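Local coordinates for probable conserved lipoprotein LpqI (Mycobacterium tuberculosis H37Rv, PDB 6GFV) that cleaves terminal beta-1,4-linked N-acetylglucosamine from peptidoglycan fragments as a family 3 glycoside hydrolase, feeding the recycling of the mycobacterial cell wall, at residues Ala116-Arg119 / Gly120-Arg124; Asp140-Asp143 / Asp144-Ile147; Ala36-Val39 / Val40-His44; Ser329-Arg332 / Val333-Lys337; Gly153-Pro156 / Ala157-Thr160. All blocks are in the same frame, centred on the assembly; numbering follows the deposited sequence.

Contact 1 (Ala116-Arg119 / Gly120-Arg124)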
loop_
_atom_site.group_PDB
_atom_site.type_symbol
_atom_site.label_atom_id
_atom_site.label_comp_id
_atom_site.label_asym_id
_atom_site.label_seq_id
_atom_site.Cartn_x
_atom_site.Cartn_y
_atom_site.Cartn_z
ATOM N N ALA A 116 7.880 14.571 -9.213
ATOM C CA ALA A 116 7.014 13.888 -8.256
ATOM C C ALA A 116 6.104 14.875 -7.525
ATOM O O ALA A 116 4.941 14.579 -7.275
ATOM C CB ALA A 116 7.835 13.094 -7.250
ATOM N N ARG A 117 6.648 16.035 -7.173
ATOM C CA ARG A 117 5.884 17.035 -6.439
ATOM C C ARG A 117 4.756 17.614 -7.300
ATOM O O ARG A 117 3.638 17.783 -6.828
ATOM C CB ARG A 117 6.792 18.154 -5.934
ATOM C CG ARG A 117 6.054 19.276 -5.209
ATOM C CD ARG A 117 7.006 20.280 -4.554
ATOM N NE ARG A 117 7.858 20.989 -5.513
ATOM C CZ ARG A 117 9.148 20.731 -5.707
ATOM N NH1 ARG A 117 9.754 19.766 -5.017
ATOM N NH2 ARG A 117 9.833 21.426 -6.594
ATOM N N ASP A 118 5.049 17.903 -8.559
ATOM C CA ASP A 118 4.020 18.418 -9.460
ATOM C C ASP A 118 2.876 17.423 -9.692
ATOM O O ASP A 118 1.707 17.763 -9.533
ATOM C CB ASP A 118 4.628 18.800 -10.802
ATOM C CG ASP A 118 3.620 19.458 -11.714
ATOM O OD1 ASP A 118 3.255 20.616 -11.444
ATOM O OD2 ASP A 118 3.174 18.803 -12.661
ATOM N N ARG A 119 3.230 16.206 -10.094
ATOM C CA ARG A 119 2.260 15.121 -10.252
ATOM C C ARG A 119 1.476 14.867 -8.958
ATOM O O ARG A 119 0.271 14.637 -8.988
ATOM C CB ARG A 119 2.964 13.834 -10.718
ATOM C CG ARG A 119 3.464 13.868 -12.196
ATOM C CD ARG A 119 4.244 12.608 -12.638
ATOM N NE ARG A 119 3.379 11.484 -12.976
ATOM C CZ ARG A 119 2.787 11.310 -14.155
ATOM N NH1 ARG A 119 2.976 12.185 -15.132
ATOM N NH2 ARG A 119 2.002 10.256 -14.358
ATOM N N GLY A 120 2.159 14.935 -7.819
ATOM C CA GLY A 120 1.516 14.739 -6.525
ATOM C C GLY A 120 0.514 15.841 -6.206
ATOM O O GLY A 120 -0.544 15.595 -5.624
ATOM N N ARG A 121 0.869 17.062 -6.584
ATOM C CA ARG A 121 0.010 18.221 -6.409
ATOM C C ARG A 121 -1.309 18.071 -7.178
ATOM O O ARG A 121 -2.377 18.355 -6.654
ATOM C CB ARG A 121 0.754 19.469 -6.870
ATOM C CG ARG A 121 0.290 20.759 -6.246
ATOM C CD ARG A 121 0.895 21.955 -6.966
ATOM N NE ARG A 121 2.262 22.223 -6.542
ATOM C CZ ARG A 121 3.322 22.249 -7.347
ATOM N NH1 ARG A 121 3.193 22.031 -8.648
ATOM N NH2 ARG A 121 4.519 22.507 -6.840
ATOM N N GLN A 122 -1.213 17.624 -8.428
ATOM C CA GLN A 122 -2.379 17.377 -9.272
ATOM C C GLN A 122 -3.240 16.224 -8.732
ATOM O O GLN A 122 -4.465 16.272 -8.792
ATOM C CB GLN A 122 -1.932 17.091 -10.710
ATOM C CG GLN A 122 -1.231 18.293 -11.381
ATOM C CD GLN A 122 -0.924 18.054 -12.847
ATOM O OE1 GLN A 122 -1.825 17.890 -13.659
ATOM N NE2 GLN A 122 0.351 18.009 -13.185
ATOM N N MET A 123 -2.589 15.193 -8.205
ATOM C CA MET A 123 -3.279 14.076 -7.571
ATOM C C MET A 123 -4.029 14.493 -6.302
ATOM O O MET A 123 -5.125 14.024 -6.045
ATOM C CB MET A 123 -2.288 12.949 -7.230
ATOM C CG MET A 123 -2.027 11.978 -8.369
ATOM S SD MET A 123 -1.022 10.550 -7.863
ATOM C CE MET A 123 0.595 11.285 -7.818
ATOM N N ARG A 124 -3.444 15.378 -5.513
ATOM C CA ARG A 124 -4.111 15.827 -4.294
ATOM C C ARG A 124 -5.354 16.704 -4.584
ATOM O O ARG A 124 -6.350 16.639 -3.863
ATOM C CB ARG A 124 -3.142 16.589 -3.399
ATOM C CG ARG A 124 -3.779 17.049 -2.091
ATOM C CD ARG A 124 -2.806 17.765 -1.186
ATOM N NE ARG A 124 -2.816 19.216 -1.358
ATOM C CZ ARG A 124 -1.881 19.915 -1.999
ATOM N NH1 ARG A 124 -0.842 19.309 -2.558
ATOM N NH2 ARG A 124 -1.991 21.233 -2.088
HETATM O O HOH W 1 7.610 23.547 -7.700
#

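Contact 2 (Asp140-Asp143 / Asp144-Ile147)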
loop_
_atom_site.group_PDB
_atom_site.type_symbol
_atom_site.label_atom_id
_atom_site.label_comp_id
_atom_site.label_asym_id
_atom_site.label_seq_id
_atom_site.Cartn_x
_atom_site.Cartn_y
_atom_site.Cartn_z
ATOM N N ASP A 140 18.289 -5.291 -13.114
ATOM C CA ASP A 140 18.728 -4.915 -14.450
ATOM C C ASP A 140 18.014 -5.747 -15.517
ATOM O O ASP A 140 18.500 -5.877 -16.637
ATOM C CB ASP A 140 20.248 -5.063 -14.589
ATOM C CG ASP A 140 20.732 -6.472 -14.295
ATOM O OD1 ASP A 140 19.913 -7.339 -13.937
ATOM O OD2 ASP A 140 21.948 -6.717 -14.412
ATOM N N ALA A 141 16.857 -6.300 -15.171
ATOM C CA ALA A 141 16.050 -7.079 -16.118
ATOM C C ALA A 141 15.528 -6.211 -17.274
ATOM O O ALA A 141 15.469 -4.994 -17.140
ATOM C CB ALA A 141 14.899 -7.744 -15.388
ATOM N N PRO A 142 15.152 -6.833 -18.414
ATOM C CA PRO A 142 14.651 -6.077 -19.572
ATOM C C PRO A 142 13.467 -5.148 -19.261
ATOM O O PRO A 142 12.715 -5.419 -18.334
ATOM C CB PRO A 142 14.239 -7.182 -20.550
ATOM C CG PRO A 142 15.171 -8.304 -20.231
ATOM C CD PRO A 142 15.342 -8.259 -18.735
ATOM N N ASP A 143 13.330 -4.071 -20.038
ATOM C CA ASP A 143 12.321 -3.031 -19.818
ATOM C C ASP A 143 10.902 -3.560 -19.611
ATOM O O ASP A 143 10.212 -3.161 -18.680
ATOM C CB ASP A 143 12.322 -2.034 -20.987
ATOM C CG ASP A 143 13.470 -1.042 -20.917
ATOM O OD1 ASP A 143 14.250 -1.097 -19.950
ATOM O OD2 ASP A 143 13.594 -0.190 -21.819
ATOM N N ASP A 144 10.469 -4.467 -20.473
ATOM C CA ASP A 144 9.087 -4.926 -20.453
ATOM C C ASP A 144 8.799 -6.086 -19.489
ATOM O O ASP A 144 7.685 -6.603 -19.469
ATOM C CB ASP A 144 8.662 -5.317 -21.871
ATOM C CG ASP A 144 8.197 -4.123 -22.692
ATOM O OD1 ASP A 144 7.647 -3.165 -22.110
ATOM O OD2 ASP A 144 8.396 -4.132 -23.922
ATOM N N THR A 145 9.777 -6.490 -18.682
ATOM C CA THR A 145 9.536 -7.552 -17.703
ATOM C C THR A 145 8.737 -7.009 -16.516
ATOM O O THR A 145 8.543 -5.801 -16.403
ATOM C CB THR A 145 10.860 -8.205 -17.207
ATOM O OG1 THR A 145 11.722 -7.217 -16.636
ATOM C CG2 THR A 145 11.579 -8.849 -18.353
ATOM N N VAL A 146 8.265 -7.905 -15.651
ATOM C CA VAL A 146 7.327 -7.562 -14.570
ATOM C C VAL A 146 7.761 -6.373 -13.707
ATOM O O VAL A 146 6.943 -5.527 -13.334
ATOM C CB VAL A 146 7.067 -8.796 -13.668
ATOM C CG1 VAL A 146 8.372 -9.435 -13.214
ATOM C CG2 VAL A 146 6.207 -8.428 -12.473
ATOM N N ILE A 147 9.045 -6.273 -13.404
ATOM C CA ILE A 147 9.534 -5.050 -12.792
ATOM C C ILE A 147 10.143 -4.199 -13.884
ATOM O O ILE A 147 9.622 -3.143 -14.191
ATOM C CB ILE A 147 10.553 -5.300 -11.663
ATOM C CG1 ILE A 147 9.947 -6.188 -10.582
ATOM C CG2 ILE A 147 10.958 -3.984 -11.020
ATOM C CD1 ILE A 147 8.649 -5.658 -10.002
#

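Contact 3 (Ala36-Val39 / Val40-His44)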
loop_
_atom_site.group_PDB
_atom_site.type_symbol
_atom_site.label_atom_id
_atom_site.label_comp_id
_atom_site.label_asym_id
_atom_site.label_seq_id
_atom_site.Cartn_x
_atom_site.Cartn_y
_atom_site.Cartn_z
ATOM N N ALA A 36 -18.530 2.701 -5.401
ATOM C CA ALA A 36 -17.804 3.305 -4.301
ATOM C C ALA A 36 -18.757 3.855 -3.224
ATOM O O ALA A 36 -18.568 3.601 -2.039
ATOM C CB ALA A 36 -16.893 4.390 -4.819
ATOM N N GLN A 37 -19.787 4.589 -3.638
ATOM C CA GLN A 37 -20.751 5.153 -2.696
ATOM C C GLN A 37 -21.453 4.062 -1.886
ATOM O O GLN A 37 -21.680 4.226 -0.692
ATOM C CB GLN A 37 -21.784 6.021 -3.430
ATOM C CG GLN A 37 -22.850 6.652 -2.552
ATOM C CD GLN A 37 -22.295 7.665 -1.561
ATOM O OE1 GLN A 37 -21.788 7.300 -0.497
ATOM N NE2 GLN A 37 -22.389 8.943 -1.905
ATOM N N ALA A 38 -21.777 2.944 -2.521
ATOM C CA ALA A 38 -22.476 1.878 -1.818
ATOM C C ALA A 38 -21.578 1.173 -0.792
ATOM O O ALA A 38 -22.010 0.905 0.319
ATOM C CB ALA A 38 -23.046 0.860 -2.805
ATOM N N VAL A 39 -20.336 0.878 -1.159
ATOM C CA VAL A 39 -19.477 0.134 -0.240
ATOM C C VAL A 39 -19.146 0.984 0.999
ATOM O O VAL A 39 -19.151 0.462 2.112
ATOM C CB VAL A 39 -18.192 -0.381 -0.937
ATOM C CG1 VAL A 39 -17.160 0.723 -1.132
ATOM C CG2 VAL A 39 -17.598 -1.566 -0.160
ATOM N N VAL A 40 -18.934 2.289 0.824
ATOM C CA VAL A 40 -18.700 3.196 1.951
ATOM C C VAL A 40 -19.935 3.352 2.855
ATOM O O VAL A 40 -19.827 3.272 4.077
ATOM C CB VAL A 40 -18.259 4.605 1.475
ATOM C CG1 VAL A 40 -18.154 5.562 2.647
ATOM C CG2 VAL A 40 -16.924 4.533 0.752
ATOM N N THR A 41 -21.106 3.563 2.260
ATOM C CA THR A 41 -22.324 3.769 3.035
ATOM C C THR A 41 -22.734 2.516 3.818
ATOM O O THR A 41 -23.141 2.604 4.977
ATOM C CB THR A 41 -23.498 4.224 2.119
ATOM O OG1 THR A 41 -23.242 5.549 1.642
ATOM C CG2 THR A 41 -24.823 4.243 2.871
ATOM N N ASN A 42 -22.602 1.352 3.191
ATOM C CA ASN A 42 -23.108 0.120 3.778
ATOM C C ASN A 42 -22.126 -0.655 4.675
ATOM O O ASN A 42 -22.550 -1.393 5.560
ATOM C CB ASN A 42 -23.602 -0.796 2.669
ATOM C CG ASN A 42 -24.808 -0.232 1.963
ATOM O OD1 ASN A 42 -25.578 0.519 2.554
ATOM N ND2 ASN A 42 -24.966 -0.566 0.691
ATOM N N TYR A 43 -20.829 -0.479 4.449
ATOM C CA TYR A 43 -19.833 -1.292 5.150
ATOM C C TYR A 43 -18.723 -0.481 5.808
ATOM O O TYR A 43 -17.913 -1.037 6.552
ATOM C CB TYR A 43 -19.239 -2.320 4.180
ATOM C CG TYR A 43 -20.294 -3.249 3.629
ATOM C CD1 TYR A 43 -20.888 -4.204 4.443
ATOM C CD2 TYR A 43 -20.706 -3.167 2.304
ATOM C CE1 TYR A 43 -21.858 -5.047 3.956
ATOM C CE2 TYR A 43 -21.684 -4.013 1.805
ATOM C CZ TYR A 43 -22.261 -4.946 2.638
ATOM O OH TYR A 43 -23.236 -5.793 2.168
ATOM N N HIS A 44 -18.675 0.817 5.518
ATOM C CA HIS A 44 -17.778 1.756 6.198
ATOM C C HIS A 44 -16.289 1.429 6.051
ATOM O O HIS A 44 -15.526 1.569 7.003
ATOM C CB HIS A 44 -18.112 1.828 7.694
ATOM C CG HIS A 44 -19.570 1.998 7.988
ATOM N ND1 HIS A 44 -20.157 1.511 9.136
ATOM C CD2 HIS A 44 -20.557 2.603 7.285
ATOM C CE1 HIS A 44 -21.444 1.801 9.123
ATOM N NE2 HIS A 44 -21.713 2.462 8.011
#

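Contact 4 (Ser329-Arg332 / Val333-Lys337)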
loop_
_atom_site.group_PDB
_atom_site.type_symbol
_atom_site.label_atom_id
_atom_site.label_comp_id
_atom_site.label_asym_id
_atom_site.label_seq_id
_atom_site.Cartn_x
_atom_site.Cartn_y
_atom_site.Cartn_z
ATOM N N SER A 329 -3.443 -1.644 14.795
ATOM C CA SER A 329 -3.528 -1.259 13.397
ATOM C C SER A 329 -4.508 -0.104 13.177
ATOM O O SER A 329 -4.257 0.753 12.342
ATOM C CB SER A 329 -3.922 -2.455 12.541
ATOM O OG SER A 329 -2.838 -3.348 12.405
ATOM N N VAL A 330 -5.614 -0.077 13.915
ATOM C CA VAL A 330 -6.546 1.044 13.801
ATOM C C VAL A 330 -5.882 2.366 14.191
ATOM O O VAL A 330 -6.151 3.404 13.587
ATOM C CB VAL A 330 -7.828 0.846 14.657
ATOM C CG1 VAL A 330 -8.639 2.141 14.721
ATOM C CG2 VAL A 330 -8.684 -0.279 14.086
ATOM N N VAL A 331 -4.987 2.321 15.170
ATOM C CA VAL A 331 -4.270 3.522 15.600
ATOM C C VAL A 331 -3.300 3.984 14.522
ATOM O O VAL A 331 -3.159 5.175 14.273
ATOM C CB VAL A 331 -3.508 3.288 16.937
ATOM C CG1 VAL A 331 -2.620 4.480 17.277
ATOM C CG2 VAL A 331 -4.494 3.007 18.065
ATOM N N ARG A 332 -2.653 3.033 13.865
ATOM C CA ARG A 332 -1.732 3.354 12.787
ATOM C C ARG A 332 -2.457 3.994 11.609
ATOM O O ARG A 332 -1.944 4.910 10.978
ATOM C CB ARG A 332 -0.984 2.099 12.329
ATOM C CG ARG A 332 0.096 1.665 13.274
ATOM C CD ARG A 332 1.070 0.736 12.600
ATOM N NE ARG A 332 1.984 0.134 13.564
ATOM C CZ ARG A 332 1.824 -1.079 14.079
ATOM N NH1 ARG A 332 0.801 -1.823 13.711
ATOM N NH2 ARG A 332 2.703 -1.558 14.945
ATOM N N VAL A 333 -3.665 3.529 11.320
ATOM C CA VAL A 333 -4.348 4.067 10.162
ATOM C C VAL A 333 -4.925 5.453 10.498
ATOM O O VAL A 333 -4.899 6.345 9.657
ATOM C CB VAL A 333 -5.425 3.087 9.619
ATOM C CG1 VAL A 333 -4.788 1.744 9.301
ATOM C CG2 VAL A 333 -6.544 2.897 10.579
ATOM N N ALA A 334 -5.361 5.666 11.738
ATOM C CA ALA A 334 -5.795 7.003 12.136
ATOM C C ALA A 334 -4.658 8.017 11.973
ATOM O O ALA A 334 -4.870 9.122 11.475
ATOM C CB ALA A 334 -6.311 7.001 13.578
ATOM N N THR A 335 -3.461 7.626 12.393
ATOM C CA THR A 335 -2.274 8.465 12.329
ATOM C C THR A 335 -1.952 8.782 10.877
ATOM O O THR A 335 -1.626 9.908 10.536
ATOM C CB THR A 335 -1.030 7.770 13.006
ATOM O OG1 THR A 335 -1.302 7.483 14.379
ATOM C CG2 THR A 335 0.194 8.641 12.928
ATOM N N MET A 336 -2.059 7.769 10.027
ATOM C CA MET A 336 -1.866 7.928 8.589
ATOM C C MET A 336 -2.870 8.921 7.997
ATOM O O MET A 336 -2.499 9.789 7.221
ATOM C CB MET A 336 -1.986 6.566 7.885
ATOM C CG MET A 336 -1.983 6.613 6.362
ATOM S SD MET A 336 -2.272 5.020 5.576
ATOM C CE MET A 336 -4.059 4.931 5.657
ATOM N N LYS A 337 -4.133 8.796 8.384
ATOM C CA LYS A 337 -5.196 9.620 7.804
ATOM C C LYS A 337 -5.141 11.062 8.284
ATOM O O LYS A 337 -5.512 11.962 7.555
ATOM C CB LYS A 337 -6.571 9.026 8.108
ATOM C CG LYS A 337 -6.939 7.866 7.206
ATOM C CD LYS A 337 -8.227 7.221 7.625
ATOM C CE LYS A 337 -8.677 6.178 6.618
ATOM N NZ LYS A 337 -10.039 5.730 6.909
#

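Contact 5 (Gly153-Pro156 / Ala157-Thr160)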
loop_
_atom_site.group_PDB
_atom_site.type_symbol
_atom_site.label_atom_id
_atom_site.label_comp_id
_atom_site.label_asym_id
_atom_site.label_seq_id
_atom_site.Cartn_x
_atom_site.Cartn_y
_atom_site.Cartn_z
ATOM N N GLY A 153 17.013 1.473 -10.836
ATOM C CA GLY A 153 18.369 1.050 -11.153
ATOM C C GLY A 153 18.780 -0.323 -10.660
ATOM O O GLY A 153 18.039 -0.983 -9.955
ATOM N N SER A 154 19.976 -0.756 -11.042
ATOM C CA SER A 154 20.469 -2.077 -10.653
ATOM C C SER A 154 21.445 -2.008 -9.473
ATOM O O SER A 154 21.979 -3.025 -9.032
ATOM C CB SER A 154 21.137 -2.759 -11.842
ATOM O OG SER A 154 22.135 -1.930 -12.404
ATOM N N ASP A 155 21.670 -0.801 -8.979
ATOM C CA ASP A 155 22.560 -0.551 -7.856
ATOM C C ASP A 155 21.799 0.089 -6.684
ATOM O O ASP A 155 21.108 1.074 -6.874
ATOM C CB ASP A 155 23.708 0.348 -8.332
ATOM C CG ASP A 155 24.369 1.108 -7.208
ATOM O OD1 ASP A 155 25.185 0.513 -6.476
ATOM O OD2 ASP A 155 24.093 2.315 -7.069
ATOM N N PRO A 156 21.919 -0.475 -5.465
ATOM C CA PRO A 156 21.162 0.036 -4.308
ATOM C C PRO A 156 21.325 1.534 -4.028
ATOM O O PRO A 156 20.332 2.184 -3.726
ATOM C CB PRO A 156 21.728 -0.770 -3.136
ATOM C CG PRO A 156 22.274 -2.001 -3.749
ATOM C CD PRO A 156 22.774 -1.619 -5.100
ATOM N N ALA A 157 22.542 2.067 -4.105
ATOM C CA ALA A 157 22.763 3.485 -3.827
ATOM C C ALA A 157 21.992 4.366 -4.809
ATOM O O ALA A 157 21.444 5.396 -4.433
ATOM C CB ALA A 157 24.246 3.821 -3.871
ATOM N N THR A 158 21.959 3.948 -6.069
ATOM C CA THR A 158 21.232 4.664 -7.107
ATOM C C THR A 158 19.741 4.671 -6.798
ATOM O O THR A 158 19.071 5.699 -6.901
ATOM C CB THR A 158 21.468 4.026 -8.492
ATOM O OG1 THR A 158 22.846 4.173 -8.857
ATOM C CG2 THR A 158 20.602 4.669 -9.540
ATOM N N VAL A 159 19.221 3.511 -6.432
ATOM C CA VAL A 159 17.823 3.407 -6.076
ATOM C C VAL A 159 17.506 4.254 -4.838
ATOM O O VAL A 159 16.483 4.920 -4.805
ATOM C CB VAL A 159 17.408 1.931 -5.842
ATOM C CG1 VAL A 159 16.033 1.848 -5.210
ATOM C CG2 VAL A 159 17.443 1.155 -7.158
ATOM N N THR A 160 18.377 4.251 -3.833
ATOM C CA THR A 160 18.122 5.044 -2.630
ATOM C C THR A 160 18.024 6.523 -2.972
ATOM O O THR A 160 17.109 7.213 -2.501
ATOM C CB THR A 160 19.199 4.831 -1.529
ATOM O OG1 THR A 160 19.205 3.464 -1.131
ATOM C CG2 THR A 160 18.885 5.660 -0.294
HETATM O O HOH W 2 25.518 0.668 -4.095
#

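Contact 1 (Ala116-Arg119 / Gly120-Arg124)
Ala116 and Gly120 open this run of helix 109-126 with an ordinary turn, Gly120 N donating to Ala116 O at 2.9 Å. One residue on, Arg117 and Arg121 lie side by side and point the same way, with Arg117 NE and Arg121 NH2 3.9 Å apart and the guanidinium planes turned 60° to each other. Like charges thus meet, but a water accepts from Arg117 NH2 and, weakly, from Arg121 NH2, and Arg117 has salt bridges of its own to Asp114 and Asp172. Asp118 joins both partners on the next turn. Its CG stands anti to the backbone N (chi1 -175°), which carries the carboxylate forward along the helix. Asp118 OD1 forms a salt bridge to Arg121 NH1 at 3.1 Å, near the plane of that guanidinium, while Asp118 OD2 takes a bent hydrogen bond from Gln122 NE2 at 3.0 Å, arriving from above the carboxylate plane. Arg119 turns instead to the buried side, where Glu81 and Gly95 hold its guanidinium and Met123 CE comes 3.6 Å from Arg119 O. With one oxygen given to an i+3 arginine and the other to an i+4 amide, the Asp118 carboxylate is probably restrained in rotation and probably offsets part of the neighbouring positive charge.

Contact 2 (Asp140-Asp143 / Asp144-Ile147)
Thr145 folds back on Pro142 to close a type I beta turn, and the turn is fastened twice at a single oxygen. Pro142 O receives the usual turn bond from Thr145 N at 3.1 Å, nearly straight at hydrogen but lying well above the carbonyl plane. The hydroxyl of the same threonine supplies the second bond, with Thr145 OG1 2.7 Å from Pro142 O and in the carbonyl plane. A chi1 of 58° sets OG1 between the backbone N and the carbonyl carbon of Thr145, where it faces the proline carbonyl; it also touches Ala141 CB. The methyl makes an apolar contact, Thr145 CG2 resting 3.8 Å from both CB and CD of Pro142. Asp143 and Asp144 occupy the two corners, where Asp144 CB lies 3.6 Å from Asp143 C. Their like-charged carboxylates stay apart, Asp143 OD2 and Asp144 OD1 being separated by 6.7 Å. Asp143 forms a salt bridge to Arg101, which also binds Ala141 O, while Arg85 donates to Thr145 O. The Thr145 side chain is about 8 Å from that of Arg150, a substrate-binding residue by similarity. Two donors from one residue on one carbonyl would be expected to restrict rotation of the Thr145 side chain about chi1.

Contact 3 (Ala36-Val39 / Val40-His44)
Val39 O lies at the edge of the Tyr43 ring, near the ring plane, and Asn42 CB covers one face, 3.7 Å above the plane and offset toward the rim. Val39 CG2 adds an apolar touch at 4.3 Å from Tyr43 CD2, and both residues also pack on Val305 of helix 305-317. A second flat group, the Gln37 amide, is brought round by a bend at chi2 (65°) until Gln37 OE1 lies 3.1 Å from Thr41 OG1. Thr41 OG1 hydrogen-bonds to Gln37 O, also at 3.1 Å. Gln37 O therefore accepts twice, since Thr41 N donates to it as well, the two donors reaching it from opposite faces of the carbonyl plane. On the inner side, Val40 CG2 sits 3.4 Å from Ala36 O, whose bond from Val40 N runs nearly along the C=O axis. Ala36, Gln37 and Val40 all touch Ile66 of helix 62-69. At the C-terminal end Val39 O accepts from Tyr43 N at 3.0 Å and weakly from His44 N, which also bonds weakly to Val40 O. His44 leaves helical geometry with a positive phi, and its ND1 bonds to Asp20. These turns belong to helix 33-43, the crossover of the beta-alpha-beta unit between parallel strands 26-29 and 47-50, the repeating element of a TIM-barrel fold.

Contact 4 (Ser329-Arg332 / Val333-Lys337)
Helix 323-337, the last helix of the TIM-barrel-like family 3 domain, ends in these two turns, and a threonine hydroxyl doubles one of their backbone bonds. Thr335 OG1 donates to Val331 O at 3.0 Å, while Thr335 N donates to the same oxygen at 3.1 Å. The two come from opposite faces of the carbonyl plane, each tilted from it. The hydroxyl is turned back along the helix because OG1 stands anti to the carbonyl carbon of Thr335 (chi1 -59°), beside its own N-H. Thr335 and Ala334 both touch Pro9 of the N-terminal region, and Ala334 also meets Leu73. On another flank Val333 presses its two methyls on the preceding turn, Val333 CG1 coming 3.2 Å from Ser329 O. Ser329 O in turn accepts from Val333 N, so the methyl lies beside a bonded carbonyl. Arg332 reaches out with an extended chain from CG to NE, its guanidinium forming salt bridges to Asp295 and Asp262; Asp295 also accepts from Ser329 OG. These charges therefore tie one flank of the helix to the loops that hold the two aspartates. Of the two methyls of Val333, CG2 comes nearer a carbonyl, with Val333 CG2 lying 3.1 Å from Val330 O.

Contact 5 (Gly153-Pro156 / Ala157-Thr160)
Asp155 and Thr158 cross at about a right angle, and the carboxylate of the first meets both polar donors of the second. A chi1 of 157° carries the Asp155 CG anti to its N and forward over the first turn of helix 156-172. There Asp155 OD2 accepts from Thr158 N at 2.9 Å, the N-cap bond, with the donor standing above the carboxylate plane. Thr158 OG1 reaches the same oxygen, also 2.9 Å from Asp155 OD2, but on its anti lone pair, away from OD1. The hydroxyl can do so because it lies anti to the carbonyl carbon of Thr158, on the side of the backbone N. Ala157 CB rests beside this grip, 3.5 Å from Asp155 OD2. Below the cap the helix starts regularly: Val159 N bonds to Asp155 O, and Thr160 N to Pro156 O at 2.8 Å. Val159 turns toward the loop, with Val159 CG2 3.6 Å from Gly153 O, while its side chain also packs on Pro212 of helix 211-216 and on Val138. Pro156, whose ring has no N-H to give, suits the first turn of the helix, and it touches Val211. The Gly153 backbone, at phi 167°, follows a path that a side chain would obstruct. One carboxylate oxygen thus satisfies a first-turn N-H and holds the Thr158 hydroxyl, and its negative charge would probably interact favourably with the positive end of the helix dipole.

Overall arrangement
All five contacts are local, made within one helix, turn or helix start, and all lie within the family 3 glycoside hydrolase region. Contacts 2 and 5 are neighbours on the same side of the molecule, their centres about 15 Å apart, and meet where Asp140 packs on Ser154. Contact 2 is also close to the active site: its Thr145 side chain is about 8 Å from that of Asp191, important for catalysis by similarity. Contact 1 approaches the substrate region through Met123, whose side chain is about 8 Å from that of Arg88, a substrate-binding residue by similarity. Contacts 3 and 4 lie away from the annotated sites; their own nearest atoms are about 7 Å apart.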